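Local atomic coordinates of five-membered-cyclitol-phosphate synthase (Streptomyces citricolor, PDB entry 6K96), a protein that binds nicotinamide-adenine-dinucleotide in a Rossmann-type domain and is related in sequence to the myo-inositol-1-phosphate synthase family. Residues 125-130 / 151-156; 217-222 / 262-267; 221-226 / 256-261. One frame throughout, in Å; residues are numbered along the deposited sequence.

Contact 1 of 3, residues 125-130 / 151-156; sequences AEVLLY and KVAFVN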
loop_
_atom_site.group_PDB
_atom_site.type_symbol
_atom_site.label_atom_id
_atom_site.label_comp_id
_atom_site.label_asym_id
_atom_site.label_seq_id
_atom_site.Cartn_x
_atom_site.Cartn_y
_atom_site.Cartn_z
ATOM N N ALA B 125 -17.791 36.206 26.372
ATOM C CA ALA B 125 -16.809 35.339 25.693
ATOM C C ALA B 125 -15.394 35.754 26.119
ATOM O O ALA B 125 -15.177 36.923 26.508
ATOM C CB ALA B 125 -17.016 35.426 24.199
ATOM N N GLU B 126 -14.484 34.794 26.124
ATOM C CA GLU B 126 -13.073 35.018 26.504
ATOM C C GLU B 126 -12.226 34.889 25.252
ATOM O O GLU B 126 -11.210 35.616 25.136
ATOM C CB GLU B 126 -12.598 33.988 27.516
ATOM C CG GLU B 126 -13.132 34.181 28.918
ATOM C CD GLU B 126 -12.430 33.277 29.931
ATOM O OE1 GLU B 126 -12.864 32.096 30.088
ATOM O OE2 GLU B 126 -11.449 33.731 30.548
ATOM N N VAL B 127 -12.656 34.007 24.355
ATOM C CA VAL B 127 -11.908 33.624 23.131
ATOM C C VAL B 127 -12.909 33.650 21.988
ATOM O O VAL B 127 -13.995 33.050 22.124
ATOM C CB VAL B 127 -11.275 32.227 23.279
ATOM C CG1 VAL B 127 -10.531 31.824 22.019
ATOM C CG2 VAL B 127 -10.361 32.112 24.490
ATOM N N LEU B 128 -12.544 34.283 20.886
ATOM C CA LEU B 128 -13.266 34.112 19.611
ATOM C C LEU B 128 -12.391 33.244 18.716
ATOM O O LEU B 128 -11.246 33.623 18.485
ATOM C CB LEU B 128 -13.551 35.463 18.967
ATOM C CG LEU B 128 -14.196 35.315 17.592
ATOM C CD1 LEU B 128 -15.589 34.780 17.711
ATOM C CD2 LEU B 128 -14.206 36.601 16.839
ATOM N N LEU B 129 -12.895 32.074 18.326
ATOM C CA LEU B 129 -12.256 31.136 17.368
ATOM C C LEU B 129 -12.732 31.466 15.944
ATOM O O LEU B 129 -13.935 31.250 15.598
ATOM C CB LEU B 129 -12.624 29.696 17.749
ATOM C CG LEU B 129 -12.028 28.607 16.855
ATOM C CD1 LEU B 129 -10.508 28.611 16.936
ATOM C CD2 LEU B 129 -12.599 27.253 17.226
ATOM N N TYR B 130 -11.811 31.947 15.124
ATOM C CA TYR B 130 -12.067 32.245 13.713
ATOM C C TYR B 130 -11.888 30.980 12.900
ATOM O O TYR B 130 -10.727 30.524 12.746
ATOM C CB TYR B 130 -11.108 33.341 13.252
ATOM C CG TYR B 130 -11.252 33.703 11.797
ATOM C CD1 TYR B 130 -12.324 34.474 11.370
ATOM C CD2 TYR B 130 -10.345 33.258 10.848
ATOM C CE1 TYR B 130 -12.469 34.834 10.035
ATOM C CE2 TYR B 130 -10.493 33.592 9.507
ATOM C CZ TYR B 130 -11.545 34.401 9.099
ATOM O OH TYR B 130 -11.676 34.763 7.791
ATOM N N LYS B 151 -12.462 43.338 23.767
ATOM C CA LYS B 151 -11.371 42.834 24.659
ATOM C C LYS B 151 -11.371 41.295 24.708
ATOM O O LYS B 151 -10.965 40.731 25.735
ATOM C CB LYS B 151 -11.497 43.436 26.066
ATOM C CG LYS B 151 -11.543 44.968 26.143
ATOM C CD LYS B 151 -10.186 45.638 26.121
ATOM C CE LYS B 151 -10.232 47.081 25.671
ATOM N NZ LYS B 151 -9.943 47.208 24.218
ATOM N N VAL B 152 -11.795 40.623 23.640
ATOM C CA VAL B 152 -11.866 39.135 23.603
ATOM C C VAL B 152 -10.657 38.572 22.810
ATOM O O VAL B 152 -10.350 39.067 21.695
ATOM C CB VAL B 152 -13.237 38.725 23.040
ATOM C CG1 VAL B 152 -13.255 37.258 22.619
ATOM C CG2 VAL B 152 -14.365 39.020 24.022
ATOM N N ALA B 153 -9.950 37.591 23.374
ATOM C CA ALA B 153 -8.797 36.900 22.727
ATOM C C ALA B 153 -9.220 36.365 21.339
ATOM O O ALA B 153 -10.371 35.897 21.196
ATOM C CB ALA B 153 -8.266 35.782 23.621
ATOM N N PHE B 154 -8.320 36.412 20.357
ATOM C CA PHE B 154 -8.586 35.948 18.972
ATOM C C PHE B 154 -7.661 34.790 18.576
ATOM O O PHE B 154 -6.422 34.922 18.714
ATOM C CB PHE B 154 -8.319 37.070 17.978
ATOM C CG PHE B 154 -8.919 36.833 16.623
ATOM C CD1 PHE B 154 -10.288 36.932 16.436
ATOM C CD2 PHE B 154 -8.113 36.566 15.530
ATOM C CE1 PHE B 154 -10.838 36.781 15.168
ATOM C CE2 PHE B 154 -8.675 36.367 14.275
ATOM C CZ PHE B 154 -10.031 36.483 14.092
ATOM N N VAL B 155 -8.225 33.739 17.965
ATOM C CA VAL B 155 -7.454 32.574 17.430
ATOM C C VAL B 155 -7.698 32.440 15.930
ATOM O O VAL B 155 -8.819 32.112 15.554
ATOM C CB VAL B 155 -7.830 31.261 18.154
ATOM C CG1 VAL B 155 -7.193 30.049 17.479
ATOM C CG2 VAL B 155 -7.468 31.282 19.630
ATOM N N ASN B 156 -6.647 32.554 15.124
ATOM C CA ASN B 156 -6.723 32.389 13.647
ATOM C C ASN B 156 -6.328 30.960 13.205
ATOM O O ASN B 156 -5.096 30.684 13.063
ATOM C CB ASN B 156 -5.849 33.434 12.960
ATOM C CG ASN B 156 -5.992 33.344 11.469
ATOM O OD1 ASN B 156 -6.922 32.736 10.984
ATOM N ND2 ASN B 156 -5.108 33.982 10.739
#

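Contact 2 of 3, residues 217-222 / 262-267; sequences GGNEDF and LKDHKV. With NAD (nicotinamide-adenine-dinucleotide), chain G.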
loop_
_atom_site.group_PDB
_atom_site.type_symbol
_atom_site.label_atom_id
_atom_site.label_comp_id
_atom_site.label_asym_id
_atom_site.label_seq_id
_atom_site.Cartn_x
_atom_site.Cartn_y
_atom_site.Cartn_z
ATOM N N GLY B 217 -10.056 14.265 -0.399
ATOM C CA GLY B 217 -10.930 14.733 0.678
ATOM C C GLY B 217 -12.352 14.789 0.186
ATOM O O GLY B 217 -12.574 14.546 -1.040
ATOM N N GLY B 218 -13.293 15.128 1.060
ATOM C CA GLY B 218 -14.726 15.166 0.703
ATOM C C GLY B 218 -15.536 16.119 1.540
ATOM O O GLY B 218 -16.707 15.908 1.607
ATOM N N ASN B 219 -14.924 17.142 2.131
ATOM C CA ASN B 219 -15.619 18.175 2.941
ATOM C C ASN B 219 -15.532 19.550 2.274
ATOM O O ASN B 219 -14.830 19.734 1.268
ATOM C CB ASN B 219 -15.094 18.260 4.385
ATOM C CG ASN B 219 -13.613 18.522 4.529
ATOM O OD1 ASN B 219 -12.964 19.023 3.613
ATOM N ND2 ASN B 219 -13.055 18.113 5.650
ATOM N N GLU B 220 -16.247 20.510 2.847
ATOM C CA GLU B 220 -16.316 21.890 2.343
ATOM C C GLU B 220 -14.891 22.452 2.363
ATOM O O GLU B 220 -14.544 23.116 1.353
ATOM C CB GLU B 220 -17.374 22.671 3.118
ATOM C CG GLU B 220 -18.339 23.456 2.222
ATOM C CD GLU B 220 -19.013 22.740 1.044
ATOM O OE1 GLU B 220 -19.464 21.574 1.222
ATOM O OE2 GLU B 220 -19.092 23.372 -0.074
ATOM N N ASP B 221 -14.053 22.174 3.369
ATOM C CA ASP B 221 -12.683 22.765 3.405
ATOM C C ASP B 221 -11.980 22.350 2.109
ATOM O O ASP B 221 -11.471 23.253 1.348
ATOM C CB ASP B 221 -11.863 22.450 4.666
ATOM C CG ASP B 221 -10.438 23.016 4.726
ATOM O OD1 ASP B 221 -10.294 24.220 4.431
ATOM O OD2 ASP B 221 -9.441 22.273 5.043
ATOM N N PHE B 222 -11.987 21.061 1.815
ATOM C CA PHE B 222 -11.217 20.519 0.677
ATOM C C PHE B 222 -11.782 21.074 -0.646
ATOM O O PHE B 222 -10.985 21.411 -1.529
ATOM C CB PHE B 222 -11.203 18.996 0.788
ATOM C CG PHE B 222 -10.317 18.296 -0.194
ATOM C CD1 PHE B 222 -10.792 17.995 -1.444
ATOM C CD2 PHE B 222 -9.028 17.974 0.122
ATOM C CE1 PHE B 222 -9.983 17.386 -2.394
ATOM C CE2 PHE B 222 -8.233 17.319 -0.801
ATOM C CZ PHE B 222 -8.700 17.068 -2.066
ATOM N N LEU B 262 -15.722 10.067 1.083
ATOM C CA LEU B 262 -14.735 10.334 2.165
ATOM C C LEU B 262 -15.269 11.324 3.202
ATOM O O LEU B 262 -14.722 11.294 4.314
ATOM C CB LEU B 262 -13.406 10.854 1.625
ATOM C CG LEU B 262 -12.560 9.826 0.867
ATOM C CD1 LEU B 262 -11.192 10.395 0.461
ATOM C CD2 LEU B 262 -12.344 8.603 1.682
ATOM N N LYS B 263 -16.203 12.220 2.861
ATOM C CA LYS B 263 -16.711 13.251 3.811
ATOM C C LYS B 263 -15.530 13.989 4.464
ATOM O O LYS B 263 -14.629 14.440 3.753
ATOM C CB LYS B 263 -17.637 12.566 4.832
ATOM C CG LYS B 263 -18.997 12.191 4.252
ATOM C CD LYS B 263 -19.606 10.878 4.736
ATOM C CE LYS B 263 -21.101 10.746 4.462
ATOM N NZ LYS B 263 -21.914 11.641 5.341
ATOM N N ASP B 264 -15.503 14.083 5.796
ATOM C CA ASP B 264 -14.422 14.768 6.564
ATOM C C ASP B 264 -13.164 13.909 6.687
ATOM O O ASP B 264 -12.223 14.439 7.257
ATOM C CB ASP B 264 -14.863 15.224 7.945
ATOM C CG ASP B 264 -13.822 16.011 8.712
ATOM O OD1 ASP B 264 -13.482 17.188 8.329
ATOM O OD2 ASP B 264 -13.327 15.456 9.697
ATOM N N HIS B 265 -13.092 12.732 6.075
ATOM C CA HIS B 265 -11.831 11.955 6.016
ATOM C C HIS B 265 -10.844 12.567 5.044
ATOM O O HIS B 265 -11.263 13.051 4.041
ATOM C CB HIS B 265 -12.034 10.508 5.570
ATOM C CG HIS B 265 -12.481 9.627 6.666
ATOM N ND1 HIS B 265 -13.585 8.844 6.528
ATOM C CD2 HIS B 265 -11.998 9.430 7.912
ATOM C CE1 HIS B 265 -13.780 8.147 7.647
ATOM N NE2 HIS B 265 -12.823 8.504 8.537
ATOM N N LYS B 266 -9.555 12.478 5.307
ATOM C CA LYS B 266 -8.559 12.915 4.313
ATOM C C LYS B 266 -7.596 11.736 4.121
ATOM O O LYS B 266 -7.166 11.200 5.118
ATOM C CB LYS B 266 -7.880 14.209 4.767
ATOM C CG LYS B 266 -6.501 14.438 4.167
ATOM C CD LYS B 266 -5.997 15.864 4.275
ATOM C CE LYS B 266 -6.478 16.684 3.106
ATOM N NZ LYS B 266 -5.718 17.960 3.060
ATOM N N VAL B 267 -7.228 11.425 2.885
ATOM C CA VAL B 267 -6.303 10.336 2.519
ATOM C C VAL B 267 -5.102 10.969 1.871
ATOM O O VAL B 267 -5.303 11.844 1.123
ATOM C CB VAL B 267 -6.945 9.333 1.563
ATOM C CG1 VAL B 267 -5.880 8.416 1.013
ATOM C CG2 VAL B 267 -8.046 8.543 2.235
HETATM P PA NAD G . -15.883 24.341 7.142
HETATM O O1A NAD G . -16.022 24.619 5.695
HETATM O O2A NAD G . -16.440 23.023 7.606
HETATM O O5B NAD G . -16.371 25.505 8.090
HETATM C C5B NAD G . -16.556 26.781 7.435
HETATM C C4B NAD G . -17.746 27.475 8.043
HETATM O O4B NAD G . -17.699 28.931 7.872
HETATM C C3B NAD G . -19.076 27.037 7.421
HETATM O O3B NAD G . -20.018 26.843 8.469
HETATM C C2B NAD G . -19.456 28.258 6.589
HETATM O O2B NAD G . -20.822 28.099 6.333
HETATM C C1B NAD G . -19.023 29.350 7.572
HETATM N N9A NAD G . -18.951 30.713 7.081
HETATM C C8A NAD G . -18.680 31.053 5.779
HETATM N N7A NAD G . -18.570 32.349 5.597
HETATM C C5A NAD G . -18.748 32.902 6.860
HETATM C C6A NAD G . -18.736 34.240 7.305
HETATM N N6A NAD G . -18.499 35.265 6.495
HETATM N N1A NAD G . -18.904 34.466 8.637
HETATM C C2A NAD G . -19.137 33.400 9.426
HETATM N N3A NAD G . -19.186 32.109 9.108
HETATM C C4A NAD G . -18.973 31.907 7.794
HETATM O O3 NAD G . -14.332 24.367 7.476
HETATM P PN NAD G . -13.506 23.523 8.568
HETATM O O1N NAD G . -14.161 23.724 9.880
HETATM O O2N NAD G . -13.325 22.187 7.916
HETATM O O5D NAD G . -12.112 24.335 8.564
HETATM C C5D NAD G . -12.153 25.768 8.956
HETATM C C4D NAD G . -10.868 26.431 8.558
HETATM O O4D NAD G . -9.737 25.873 9.267
HETATM C C3D NAD G . -10.558 26.285 7.061
HETATM O O3D NAD G . -9.975 27.495 6.632
HETATM C C2D NAD G . -9.443 25.243 7.046
HETATM O O2D NAD G . -8.508 25.329 5.988
HETATM C C1D NAD G . -8.690 25.603 8.325
HETATM N N1N NAD G . -7.795 24.472 8.718
HETATM C C2N NAD G . -8.338 23.145 8.793
HETATM C C3N NAD G . -7.522 22.039 8.964
HETATM C C7N NAD G . -8.178 20.674 9.075
HETATM O O7N NAD G . -9.398 20.589 9.136
HETATM N N7N NAD G . -7.393 19.600 9.088
HETATM C C4N NAD G . -6.147 22.259 9.022
HETATM C C5N NAD G . -5.650 23.553 9.126
HETATM C C6N NAD G . -6.472 24.638 8.886
#

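Contact 3 of 3, residues 221-226 / 256-261; sequences DFRNLR and AGYVAH. With NAD (nicotinamide-adenine-dinucleotide), chain G.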
loop_
_atom_site.group_PDB
_atom_site.type_symbol
_atom_site.label_atom_id
_atom_site.label_comp_id
_atom_site.label_asym_id
_atom_site.label_seq_id
_atom_site.Cartn_x
_atom_site.Cartn_y
_atom_site.Cartn_z
ATOM N N ASP B 221 -14.053 22.174 3.369
ATOM C CA ASP B 221 -12.683 22.765 3.405
ATOM C C ASP B 221 -11.980 22.350 2.109
ATOM O O ASP B 221 -11.471 23.253 1.348
ATOM C CB ASP B 221 -11.863 22.450 4.666
ATOM C CG ASP B 221 -10.438 23.016 4.726
ATOM O OD1 ASP B 221 -10.294 24.220 4.431
ATOM O OD2 ASP B 221 -9.441 22.273 5.043
ATOM N N PHE B 222 -11.987 21.061 1.815
ATOM C CA PHE B 222 -11.217 20.519 0.677
ATOM C C PHE B 222 -11.782 21.074 -0.646
ATOM O O PHE B 222 -10.985 21.411 -1.529
ATOM C CB PHE B 222 -11.203 18.996 0.788
ATOM C CG PHE B 222 -10.317 18.296 -0.194
ATOM C CD1 PHE B 222 -10.792 17.995 -1.444
ATOM C CD2 PHE B 222 -9.028 17.974 0.122
ATOM C CE1 PHE B 222 -9.983 17.386 -2.394
ATOM C CE2 PHE B 222 -8.233 17.319 -0.801
ATOM C CZ PHE B 222 -8.700 17.068 -2.066
ATOM N N ARG B 223 -13.102 21.101 -0.772
ATOM C CA ARG B 223 -13.879 21.706 -1.891
ATOM C C ARG B 223 -13.495 23.200 -2.088
ATOM O O ARG B 223 -13.248 23.614 -3.242
ATOM C CB ARG B 223 -15.379 21.536 -1.626
ATOM C CG ARG B 223 -16.167 21.136 -2.869
ATOM C CD ARG B 223 -17.631 21.555 -2.985
ATOM N NE ARG B 223 -18.394 20.314 -3.120
ATOM C CZ ARG B 223 -18.397 19.504 -4.198
ATOM N NH1 ARG B 223 -17.698 19.806 -5.281
ATOM N NH2 ARG B 223 -19.122 18.395 -4.213
ATOM N N ASN B 224 -13.389 23.976 -1.002
ATOM C CA ASN B 224 -12.899 25.379 -1.031
ATOM C C ASN B 224 -11.459 25.416 -1.560
ATOM O O ASN B 224 -11.204 26.131 -2.553
ATOM C CB ASN B 224 -12.966 26.068 0.338
ATOM C CG ASN B 224 -12.492 27.509 0.288
ATOM O OD1 ASN B 224 -13.026 28.321 -0.497
ATOM N ND2 ASN B 224 -11.534 27.854 1.146
ATOM N N LEU B 225 -10.511 24.704 -0.938
ATOM C CA LEU B 225 -9.080 24.840 -1.345
ATOM C C LEU B 225 -8.947 24.663 -2.877
ATOM O O LEU B 225 -8.299 25.541 -3.506
ATOM C CB LEU B 225 -8.212 23.855 -0.564
ATOM C CG LEU B 225 -7.733 24.254 0.846
ATOM C CD1 LEU B 225 -8.089 25.690 1.253
ATOM C CD2 LEU B 225 -8.242 23.268 1.890
ATOM N N ARG B 226 -9.641 23.655 -3.433
ATOM C CA ARG B 226 -9.775 23.222 -4.863
ATOM C C ARG B 226 -9.652 24.388 -5.876
ATOM O O ARG B 226 -10.222 25.459 -5.643
ATOM C CB ARG B 226 -11.111 22.462 -4.975
ATOM C CG ARG B 226 -11.337 21.678 -6.259
ATOM C CD ARG B 226 -12.199 20.445 -6.072
ATOM N NE ARG B 226 -11.780 19.347 -6.948
ATOM C CZ ARG B 226 -10.535 18.820 -7.016
ATOM N NH1 ARG B 226 -9.524 19.295 -6.299
ATOM N NH2 ARG B 226 -10.285 17.817 -7.838
ATOM N N ALA B 256 -5.588 16.162 -5.327
ATOM C CA ALA B 256 -5.668 15.118 -6.385
ATOM C C ALA B 256 -7.122 14.936 -6.815
ATOM O O ALA B 256 -7.369 14.481 -7.961
ATOM C CB ALA B 256 -5.080 13.802 -5.980
ATOM N N GLY B 257 -8.083 15.275 -5.954
ATOM C CA GLY B 257 -9.475 14.912 -6.271
ATOM C C GLY B 257 -10.354 14.841 -5.057
ATOM O O GLY B 257 -9.870 14.546 -3.931
ATOM N N TYR B 258 -11.610 15.140 -5.304
ATOM C CA TYR B 258 -12.655 15.312 -4.288
ATOM C C TYR B 258 -13.520 14.053 -4.354
ATOM O O TYR B 258 -14.144 13.788 -5.408
ATOM C CB TYR B 258 -13.453 16.584 -4.527
ATOM C CG TYR B 258 -14.655 16.698 -3.646
ATOM C CD1 TYR B 258 -14.556 17.225 -2.377
ATOM C CD2 TYR B 258 -15.896 16.272 -4.075
ATOM C CE1 TYR B 258 -15.675 17.387 -1.580
ATOM C CE2 TYR B 258 -17.018 16.367 -3.271
ATOM C CZ TYR B 258 -16.905 16.905 -2.008
ATOM O OH TYR B 258 -18.015 16.999 -1.214
ATOM N N VAL B 259 -13.535 13.272 -3.261
ATOM C CA VAL B 259 -14.282 11.982 -3.221
ATOM C C VAL B 259 -15.356 12.110 -2.160
ATOM O O VAL B 259 -15.040 12.233 -0.978
ATOM C CB VAL B 259 -13.330 10.809 -3.017
ATOM C CG1 VAL B 259 -14.038 9.463 -2.815
ATOM C CG2 VAL B 259 -12.375 10.786 -4.204
ATOM N N ALA B 260 -16.593 12.124 -2.627
ATOM C CA ALA B 260 -17.750 12.601 -1.862
ATOM C C ALA B 260 -17.898 11.708 -0.630
ATOM O O ALA B 260 -18.063 12.298 0.452
ATOM C CB ALA B 260 -18.977 12.631 -2.753
ATOM N N HIS B 261 -17.769 10.379 -0.811
ATOM C CA HIS B 261 -17.978 9.352 0.259
ATOM C C HIS B 261 -16.826 9.350 1.282
ATOM O O HIS B 261 -16.958 8.621 2.221
ATOM C CB HIS B 261 -18.191 7.948 -0.346
ATOM C CG HIS B 261 -16.945 7.310 -0.883
ATOM N ND1 HIS B 261 -16.720 7.160 -2.233
ATOM C CD2 HIS B 261 -15.858 6.791 -0.261
ATOM C CE1 HIS B 261 -15.534 6.602 -2.417
ATOM N NE2 HIS B 261 -14.972 6.395 -1.225
HETATM P PA NAD G . -15.883 24.341 7.142
HETATM O O1A NAD G . -16.022 24.619 5.695
HETATM O O2A NAD G . -16.440 23.023 7.606
HETATM O O5B NAD G . -16.371 25.505 8.090
HETATM C C5B NAD G . -16.556 26.781 7.435
HETATM C C4B NAD G . -17.746 27.475 8.043
HETATM O O4B NAD G . -17.699 28.931 7.872
HETATM C C3B NAD G . -19.076 27.037 7.421
HETATM O O3B NAD G . -20.018 26.843 8.469
HETATM C C2B NAD G . -19.456 28.258 6.589
HETATM O O2B NAD G . -20.822 28.099 6.333
HETATM C C1B NAD G . -19.023 29.350 7.572
HETATM N N9A NAD G . -18.951 30.713 7.081
HETATM C C8A NAD G . -18.680 31.053 5.779
HETATM N N7A NAD G . -18.570 32.349 5.597
HETATM C C5A NAD G . -18.748 32.902 6.860
HETATM C C6A NAD G . -18.736 34.240 7.305
HETATM N N6A NAD G . -18.499 35.265 6.495
HETATM N N1A NAD G . -18.904 34.466 8.637
HETATM C C2A NAD G . -19.137 33.400 9.426
HETATM N N3A NAD G . -19.186 32.109 9.108
HETATM C C4A NAD G . -18.973 31.907 7.794
HETATM O O3 NAD G . -14.332 24.367 7.476
HETATM P PN NAD G . -13.506 23.523 8.568
HETATM O O1N NAD G . -14.161 23.724 9.880
HETATM O O2N NAD G . -13.325 22.187 7.916
HETATM O O5D NAD G . -12.112 24.335 8.564
HETATM C C5D NAD G . -12.153 25.768 8.956
HETATM C C4D NAD G . -10.868 26.431 8.558
HETATM O O4D NAD G . -9.737 25.873 9.267
HETATM C C3D NAD G . -10.558 26.285 7.061
HETATM O O3D NAD G . -9.975 27.495 6.632
HETATM C C2D NAD G . -9.443 25.243 7.046
HETATM O O2D NAD G . -8.508 25.329 5.988
HETATM C C1D NAD G . -8.690 25.603 8.325
HETATM N N1N NAD G . -7.795 24.472 8.718
HETATM C C2N NAD G . -8.338 23.145 8.793
HETATM C C3N NAD G . -7.522 22.039 8.964
HETATM C C7N NAD G . -8.178 20.674 9.075
HETATM O O7N NAD G . -9.398 20.589 9.136
HETATM N N7N NAD G . -7.393 19.600 9.088
HETATM C C4N NAD G . -6.147 22.259 9.022
HETATM C C5N NAD G . -5.650 23.553 9.126
HETATM C C6N NAD G . -6.472 24.638 8.886
#

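Contact 1 of 3, residues 125-130 / 151-156
Strands 127-130 and 153-156 are parallel neighbours inside the six-stranded parallel sheet of the dinucleotide-binding, Rossmann-type domain. With helix 137-149 between them they form a beta-alpha-beta unit. Val-127 pairs with Ala-153, Leu-128 with Phe-154, Leu-129 with Val-155 and Tyr-130 with Asn-156. Four backbone hydrogen bonds join the strands. The first, from Ala-153 N to Glu-126 O, is the most bent, with an N-H...O angle of 136°. The straightest is Leu-128 N to Ala-153 O at 2.7 Å. Val-155 N to Leu-128 O and Tyr-130 N to Val-155 O continue the ladder.

Side chains alternate between the two faces. On one, Val-155 is wedged between two partners. Its CG2 meets Val-127 CG1 at 3.9 Å, and its CG1 meets Leu-129 CD1 at 3.7 Å. Helix 292-313 packs on this face, with Ala-307 touching both Val-127 and Val-155. On the other face, Leu-128, Phe-154 and Tyr-130 point the same way, toward the side of helix 137-149. Phe-154 has its CG anti to the backbone N (chi1 -164°), which carries the ring in toward strand 127-130. Leu-128 CD2 then lies at the ring edge, 3.8 Å from Phe-154 CE1. The Phe-154 and Tyr-130 rings are oblique to each other, and Phe-154 CZ lies 3.4 Å from Tyr-130 CB. Ala-144 and Tyr-143 of the helix also touch Phe-154. At the C-terminal end, the Asn-156 amide bonds through OD1 to Thr-158 N and through ND2 to Asp-182. Tyr-130 lies beside this amide, its ring plane turned 68° from it, and Tyr-130 CD2 is 3.5 Å from Asn-156 OD1.

Contact 2 of 3, residues 217-222 / 262-267
Asn-219 holds its CG between its own backbone N and carbonyl carbon (chi1 57°), and Asp-264, its first torsion trans (chi1 -176°), swings its carboxylate back toward it. The two side chains meet where an N-cap faces a type II' beta turn. Asn-219 is the N-cap of helix 220-225, and the turn runs from Leu-262 to His-265, leading into strand 265-275.

The Asn-219 amide works at both ends. Its OD1 accepts from Phe-222 N at 2.9 Å, which is the capping bond. Its ND2 donates to Asp-264 OD1, also at 2.9 Å. The acceptor lies almost in the amide plane, but the amide approaches OD1 from the anti side, 31° out of the carboxylate plane. These two bonds fix the rotation of the amide. Asp-264 is itself held by Ser-293 at OD1 and by Gln-291 at OD2. Ser-293 also belongs to the sodium site, so the cap is linked to the surroundings of the metal.

The backbones come close at Gly-218, whose C atom is 2.9 Å from Lys-263 O. Lys-263 CA makes a CA-H...O contact of 3.5 Å with Gly-218 O. The Phe-222 ring folds back over its own segment, with Gly-217 N 3.5 Å above the centre of one face. The Lys-266 side chain, bent at chi3, runs at about a right angle to that of Phe-222 and brings CE to the ring edge, 4.1 Å from Phe-222 CD2. The capped helix also reaches nicotinamide-adenine-dinucleotide, whose O2D donates to Asp-221 OD1 at 2.6 Å.

Contact 3 of 3, residues 221-226 / 256-261
Tyr-258 meets three side chains: Phe-222 and Arg-223 of helix 220-225, and Arg-226 that follows them. Its own side chain extends away from the backbone N (chi1 171°), which carries the ring alongside the helix.

Arg-223 bends at chi3 to bring its guanidinium over one face of this ring. The two planes are 42° apart. Arg-223 CZ is 4.0 Å from the ring centroid and 30° off its normal, an off-centre cation-pi contact. The aliphatic part of Arg-223 lies over the same ring, CG being 4.0 Å from Tyr-258 CE1.

Phe-222 comes in at the ring edge and slides past Tyr-258 in the opposite direction, with its CD1 4.0 Å from Tyr-258 CD1. Farther along the Phe-222 ring, CE1 and CZ come close to Gly-257 O. Arg-226, bent at chi2 and chi3, crosses Tyr-258 at about a right angle. Its guanidinium has Tyr-258 N over one face, and its NH1 is bonded to Ser-255 O.

The contact thus lays helix 220-225 against strand 255-258, which pairs in parallel with strand 207-217, the strand leading into that helix.

How the contacts relate
From the N terminus, contact 1 comes first. It closes a loop of 20 residues around helix 137-149, within the parallel sheet. Only after it is complete does the chain reach contacts 2 and 3, about 26 and 28 Å away between centres. Contact 2 closes a loop of 39 residues, contact 3 one of 29. Both use helix 220-225. Contact 3 is nested inside contact 2; their first segments overlap at Asp-221 and Phe-222, and 256-261 directly precedes 262-267. The two touch, as Gly-217 O is 2.7 Å from Val-259 N, a probable hydrogen bond. Together they tie the helix to the mixed sheet, on the other side of the chain's centre from contact 1.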